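Long-range contacts in benzoylformate decarboxylase (Mycobacterium smegmatis, PDB 4Q9D), which belongs to the thiamine-diphosphate enzyme family, built from three alpha/beta domains per chain and modelled here with a magnesium ion: residues Phe60-Thr64 with Leu417-Arg422; Asp212-Trp217 with Thr391-Ser396. One frame throughout, in Å; residues are numbered along the deposited sequence.

Both interactions join the domain holding helix 408-421 and strand 397-399 to the rest of the chain: interaction 1 to the N-terminal domain, interaction 2 to the central one. Their centres lie about 14 Å apart, and Q62 OE1 of interaction 1 reaches R213 NE of interaction 2 at 3.1 Å, a probable hydrogen bond. Two arginines outside the segments tie them further. R239 meets Q62 and D212 through its two terminal nitrogens, while R426 pairs with D419 and also donates to the carbonyl of A395. Neither contact supplies a ligand to the magnesium ion, which is held by D434, N461 and E463; both lie at boundaries between domains.

Interaction 1: residues Phe60-Thr64 with Leu417-Arg422; sequences FAQAT and LGDRAR
Helix ends 60-64 and 417-421 cross at -39° with their short axes 8.1 Å apart, and the backbones come closest at F60 and G418, whose CA atoms are separated by 4.7 Å. G418 has no side chain, and its bare CA forms the floor on which three residues of 60-64 rest. The F60 ring projects across the crossing because its CG lies anti to the backbone N (chi1 -173°), which brings CD1 to 3.4 Å from G418 N. The carbonyl oxygen of L417 meets the ring at its edge, while CZ ends 4.1 Å from A421 CB. T64 adds its methyl to the same spot: CG2 sits over the centre of the F60 ring and also lies 3.7 Å from G418 CA. With T64 OG1 turned back to F60 O at 2.8 Å (chi1 56°), CG2 is left facing the ring; F60 O also accepts from T64 N. A63 CB faces G418 CA, completing the apolar patch. Beyond the patch R422, which follows A421, extends from CG to NE past A63. A63 O sits over one face of the guanidinium, 3.2 Å from R422 NE, but the angle is too poor for a hydrogen bond. Side-on, NE and NH2 both reach D419 OD1, NE at 3.1 Å along the anti lone pair and NH2 from above the carboxylate plane. The other oxygen, OD2, forms a salt bridge with R426, so D419 is shared by two arginines, which would be expected to stabilise its negative charge. This is a helix-helix crossing at a glycine, uniting the N-terminal and C-terminal cofactor-binding domains of a thiamine-diphosphate enzyme within one chain.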
loop_
_atom_site.group_PDB
_atom_site.type_symbol
_atom_site.label_atom_id
_atom_site.label_comp_id
_atom_site.label_asym_id
_atom_site.label_seq_id
_atom_site.Cartn_x
_atom_site.Cartn_y
_atom_site.Cartn_z
ATOM N N PHE B 60 -28.790 5.470 -3.105
ATOM C CA PHE B 60 -29.712 4.347 -2.986
ATOM C C PHE B 60 -29.594 3.676 -1.638
ATOM O O PHE B 60 -30.609 3.453 -0.942
ATOM C CB PHE B 60 -29.452 3.318 -4.111
ATOM C CG PHE B 60 -30.486 2.178 -4.182
ATOM C CD1 PHE B 60 -31.699 2.353 -4.857
ATOM C CD2 PHE B 60 -30.219 0.924 -3.620
ATOM C CE1 PHE B 60 -32.629 1.302 -4.961
ATOM C CE2 PHE B 60 -31.138 -0.146 -3.727
ATOM C CZ PHE B 60 -32.340 0.047 -4.391
ATOM N N ALA B 61 -28.361 3.334 -1.265
ATOM C CA ALA B 61 -28.096 2.694 0.019
ATOM C C ALA B 61 -28.514 3.577 1.201
ATOM O O ALA B 61 -29.049 3.106 2.221
ATOM C CB ALA B 61 -26.591 2.336 0.122
ATOM N N GLN B 62 -28.260 4.877 1.090
ATOM C CA GLN B 62 -28.610 5.749 2.205
ATOM C C GLN B 62 -30.125 5.868 2.372
ATOM O O GLN B 62 -30.614 5.864 3.482
ATOM C CB GLN B 62 -27.997 7.117 2.032
ATOM C CG GLN B 62 -26.497 7.127 2.290
ATOM C CD GLN B 62 -25.967 8.509 2.540
ATOM O OE1 GLN B 62 -26.400 9.195 3.484
ATOM N NE2 GLN B 62 -24.991 8.932 1.716
ATOM N N ALA B 63 -30.848 5.962 1.255
ATOM C CA ALA B 63 -32.309 6.094 1.272
ATOM C C ALA B 63 -32.998 4.799 1.710
ATOM O O ALA B 63 -33.985 4.836 2.429
ATOM C CB ALA B 63 -32.812 6.504 -0.088
ATOM N N THR B 64 -32.472 3.653 1.282
ATOM C CA THR B 64 -33.067 2.373 1.657
ATOM C C THR B 64 -32.597 1.899 3.039
ATOM O O THR B 64 -33.235 1.050 3.638
ATOM C CB THR B 64 -32.774 1.241 0.621
ATOM O OG1 THR B 64 -31.360 1.108 0.443
ATOM C CG2 THR B 64 -33.398 1.548 -0.731
ATOM N N LEU B 417 -34.563 6.346 -6.715
ATOM C CA LEU B 417 -34.673 4.902 -6.973
ATOM C C LEU B 417 -34.901 4.180 -5.663
ATOM O O LEU B 417 -35.692 3.248 -5.595
ATOM C CB LEU B 417 -33.411 4.354 -7.646
ATOM C CG LEU B 417 -33.280 4.717 -9.117
ATOM C CD1 LEU B 417 -31.839 4.497 -9.623
ATOM C CD2 LEU B 417 -34.285 3.908 -9.935
ATOM N N GLY B 418 -34.205 4.623 -4.619
ATOM C CA GLY B 418 -34.374 4.037 -3.300
ATOM C C GLY B 418 -35.779 4.226 -2.766
ATOM O O GLY B 418 -36.374 3.275 -2.270
ATOM N N ASP B 419 -36.301 5.453 -2.843
ATOM C CA ASP B 419 -37.671 5.738 -2.391
ATOM C C ASP B 419 -38.658 4.809 -3.106
ATOM O O ASP B 419 -39.540 4.238 -2.482
ATOM C CB ASP B 419 -38.066 7.195 -2.680
ATOM C CG ASP B 419 -37.325 8.182 -1.817
ATOM O OD1 ASP B 419 -36.752 7.754 -0.791
ATOM O OD2 ASP B 419 -37.325 9.394 -2.156
ATOM N N ARG B 420 -38.489 4.650 -4.416
ATOM C CA ARG B 420 -39.391 3.801 -5.183
ATOM C C ARG B 420 -39.278 2.329 -4.750
ATOM O O ARG B 420 -40.295 1.675 -4.561
ATOM C CB ARG B 420 -39.168 3.970 -6.689
ATOM C CG ARG B 420 -39.853 2.910 -7.534
ATOM C CD ARG B 420 -39.566 3.116 -9.012
ATOM N NE ARG B 420 -39.978 4.441 -9.512
ATOM C CZ ARG B 420 -39.658 4.891 -10.727
ATOM N NH1 ARG B 420 -38.906 4.141 -11.528
ATOM N NH2 ARG B 420 -40.057 6.089 -11.151
ATOM N N ALA B 421 -38.057 1.825 -4.549
ATOM C CA ALA B 421 -37.882 0.458 -4.045
ATOM C C ALA B 421 -38.484 0.234 -2.649
ATOM O O ALA B 421 -39.012 -0.840 -2.382
ATOM C CB ALA B 421 -36.406 0.047 -4.051
ATOM N N ARG B 422 -38.410 1.221 -1.758
ATOM C CA ARG B 422 -38.878 1.001 -0.381
ATOM C C ARG B 422 -40.324 1.472 -0.169
ATOM O O ARG B 422 -40.807 1.509 0.962
ATOM C CB ARG B 422 -37.962 1.694 0.637
ATOM C CG ARG B 422 -37.996 3.208 0.560
ATOM C CD ARG B 422 -36.705 3.875 1.065
ATOM N NE ARG B 422 -36.857 5.337 1.115
ATOM C CZ ARG B 422 -37.193 5.998 2.215
ATOM N NH1 ARG B 422 -37.381 5.316 3.350
ATOM N NH2 ARG B 422 -37.331 7.325 2.189
#

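Interaction 2: residues Asp212-Trp217 with Thr391-Ser396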
loop_
_atom_site.group_PDB
_atom_site.type_symbol
_atom_site.label_atom_id
_atom_site.label_comp_id
_atom_site.label_asym_id
_atom_site.label_seq_id
_atom_site.Cartn_x
_atom_site.Cartn_y
_atom_site.Cartn_z
ATOM N N ASP B 212 -29.068 10.633 12.173
ATOM C CA ASP B 212 -30.033 10.349 11.116
ATOM C C ASP B 212 -29.734 8.982 10.450
ATOM O O ASP B 212 -30.646 8.210 10.182
ATOM C CB ASP B 212 -30.048 11.470 10.058
ATOM C CG ASP B 212 -31.312 11.457 9.212
ATOM O OD1 ASP B 212 -32.398 11.249 9.797
ATOM O OD2 ASP B 212 -31.230 11.625 7.973
ATOM N N ARG B 213 -28.461 8.664 10.216
ATOM C CA ARG B 213 -28.123 7.383 9.580
ATOM C C ARG B 213 -28.461 6.192 10.469
ATOM O O ARG B 213 -28.753 5.124 9.962
ATOM C CB ARG B 213 -26.658 7.339 9.132
ATOM C CG ARG B 213 -26.343 8.353 8.056
ATOM C CD ARG B 213 -25.003 8.079 7.345
ATOM N NE ARG B 213 -24.900 8.895 6.126
ATOM C CZ ARG B 213 -24.067 9.929 5.986
ATOM N NH1 ARG B 213 -23.246 10.283 6.971
ATOM N NH2 ARG B 213 -24.047 10.613 4.849
ATOM N N ALA B 214 -28.443 6.380 11.793
ATOM C CA ALA B 214 -28.901 5.322 12.695
ATOM C C ALA B 214 -30.436 5.240 12.843
ATOM O O ALA B 214 -30.930 4.371 13.552
ATOM C CB ALA B 214 -28.249 5.446 14.069
ATOM N N GLY B 215 -31.196 6.122 12.194
ATOM C CA GLY B 215 -32.656 6.100 12.363
ATOM C C GLY B 215 -33.000 6.623 13.757
ATOM O O GLY B 215 -34.025 6.274 14.322
ATOM N N ALA B 216 -32.143 7.478 14.319
ATOM C CA ALA B 216 -32.300 7.892 15.723
ATOM C C ALA B 216 -32.873 9.316 15.888
ATOM O O ALA B 216 -32.682 9.967 16.906
ATOM C CB ALA B 216 -30.966 7.758 16.456
ATOM N N TRP B 217 -33.555 9.806 14.866
ATOM C CA TRP B 217 -34.173 11.128 14.920
ATOM C C TRP B 217 -35.039 11.337 16.189
ATOM O O TRP B 217 -34.874 12.318 16.939
ATOM C CB TRP B 217 -35.015 11.277 13.666
ATOM C CG TRP B 217 -35.788 12.510 13.507
ATOM C CD1 TRP B 217 -37.053 12.753 13.985
ATOM C CD2 TRP B 217 -35.422 13.663 12.737
ATOM N NE1 TRP B 217 -37.477 13.996 13.578
ATOM C CE2 TRP B 217 -36.505 14.571 12.802
ATOM C CE3 TRP B 217 -34.283 14.021 12.003
ATOM C CZ2 TRP B 217 -36.485 15.816 12.167
ATOM C CZ3 TRP B 217 -34.265 15.261 11.360
ATOM C CH2 TRP B 217 -35.373 16.149 11.448
ATOM N N THR B 391 -34.769 21.584 7.628
ATOM C CA THR B 391 -35.097 20.169 7.556
ATOM C C THR B 391 -35.938 19.812 8.771
ATOM O O THR B 391 -35.502 20.015 9.912
ATOM C CB THR B 391 -33.814 19.337 7.597
ATOM O OG1 THR B 391 -32.987 19.735 6.506
ATOM C CG2 THR B 391 -34.121 17.846 7.498
ATOM N N THR B 392 -37.123 19.252 8.531
ATOM C CA THR B 392 -38.057 19.002 9.620
ATOM C C THR B 392 -38.459 17.529 9.682
ATOM O O THR B 392 -39.206 17.150 10.549
ATOM C CB THR B 392 -39.328 19.895 9.474
ATOM O OG1 THR B 392 -39.930 19.649 8.206
ATOM C CG2 THR B 392 -38.953 21.375 9.544
ATOM N N HIS B 393 -37.953 16.700 8.764
ATOM C CA HIS B 393 -38.215 15.264 8.807
ATOM C C HIS B 393 -36.915 14.452 8.764
ATOM O O HIS B 393 -35.906 14.900 8.201
ATOM C CB HIS B 393 -39.113 14.853 7.638
ATOM C CG HIS B 393 -40.492 15.436 7.689
ATOM N ND1 HIS B 393 -40.732 16.795 7.662
ATOM C CD2 HIS B 393 -41.707 14.844 7.751
ATOM C CE1 HIS B 393 -42.033 17.012 7.713
ATOM N NE2 HIS B 393 -42.648 15.845 7.766
ATOM N N PRO B 394 -36.934 13.238 9.328
ATOM C CA PRO B 394 -35.723 12.403 9.219
ATOM C C PRO B 394 -35.459 11.965 7.778
ATOM O O PRO B 394 -36.369 11.952 6.942
ATOM C CB PRO B 394 -36.033 11.197 10.119
ATOM C CG PRO B 394 -37.552 11.103 10.102
ATOM C CD PRO B 394 -38.031 12.558 10.044
ATOM N N ALA B 395 -34.210 11.634 7.486
ATOM C CA ALA B 395 -33.832 11.115 6.172
ATOM C C ALA B 395 -34.339 11.985 5.027
ATOM O O ALA B 395 -34.805 11.474 4.018
ATOM C CB ALA B 395 -34.296 9.654 6.008
ATOM N N SER B 396 -34.226 13.311 5.166
ATOM C CA SER B 396 -34.816 14.193 4.164
ATOM C C SER B 396 -33.859 15.264 3.708
ATOM O O SER B 396 -34.262 16.227 3.052
ATOM C CB SER B 396 -36.111 14.826 4.695
ATOM O OG SER B 396 -37.060 13.815 4.971
#
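D212 and W217 meet P394 and A395 in an interdomain contact, a polar grip plus a proline and its peptide laid over the W217 indole, joining the central domain to the loop that leads into strand 397-399. The polar part is a carboxylate straddling one backbone amide. A395 N lies 3.0 Å from D212 OD1, on its syn lone pair with an N-H...O angle of 157°, and makes a weak second bond to OD2. That oxygen also takes a salt bridge from R239, so the carboxylate has a second, charged partner. With CG opposite its backbone N (chi1 178°), W217 carries its indole flat beneath the H393-P394 peptide, P394 N being 3.6 Å above the ring plane and over its centre. P394 CD sits 3.8 Å from the centroid of the five-membered ring, only 10° off the normal, a CH-pi contact. At the far end, W217 CZ2 comes within 3.4 Å of T392 O. The indole springs from the first turn of helix 217-227, with A216 as N-cap, just after helix 209-213 ends in a Schellman motif at G215; across from them, S396 bonds through its backbone to V374 in neighbouring strand 373-377.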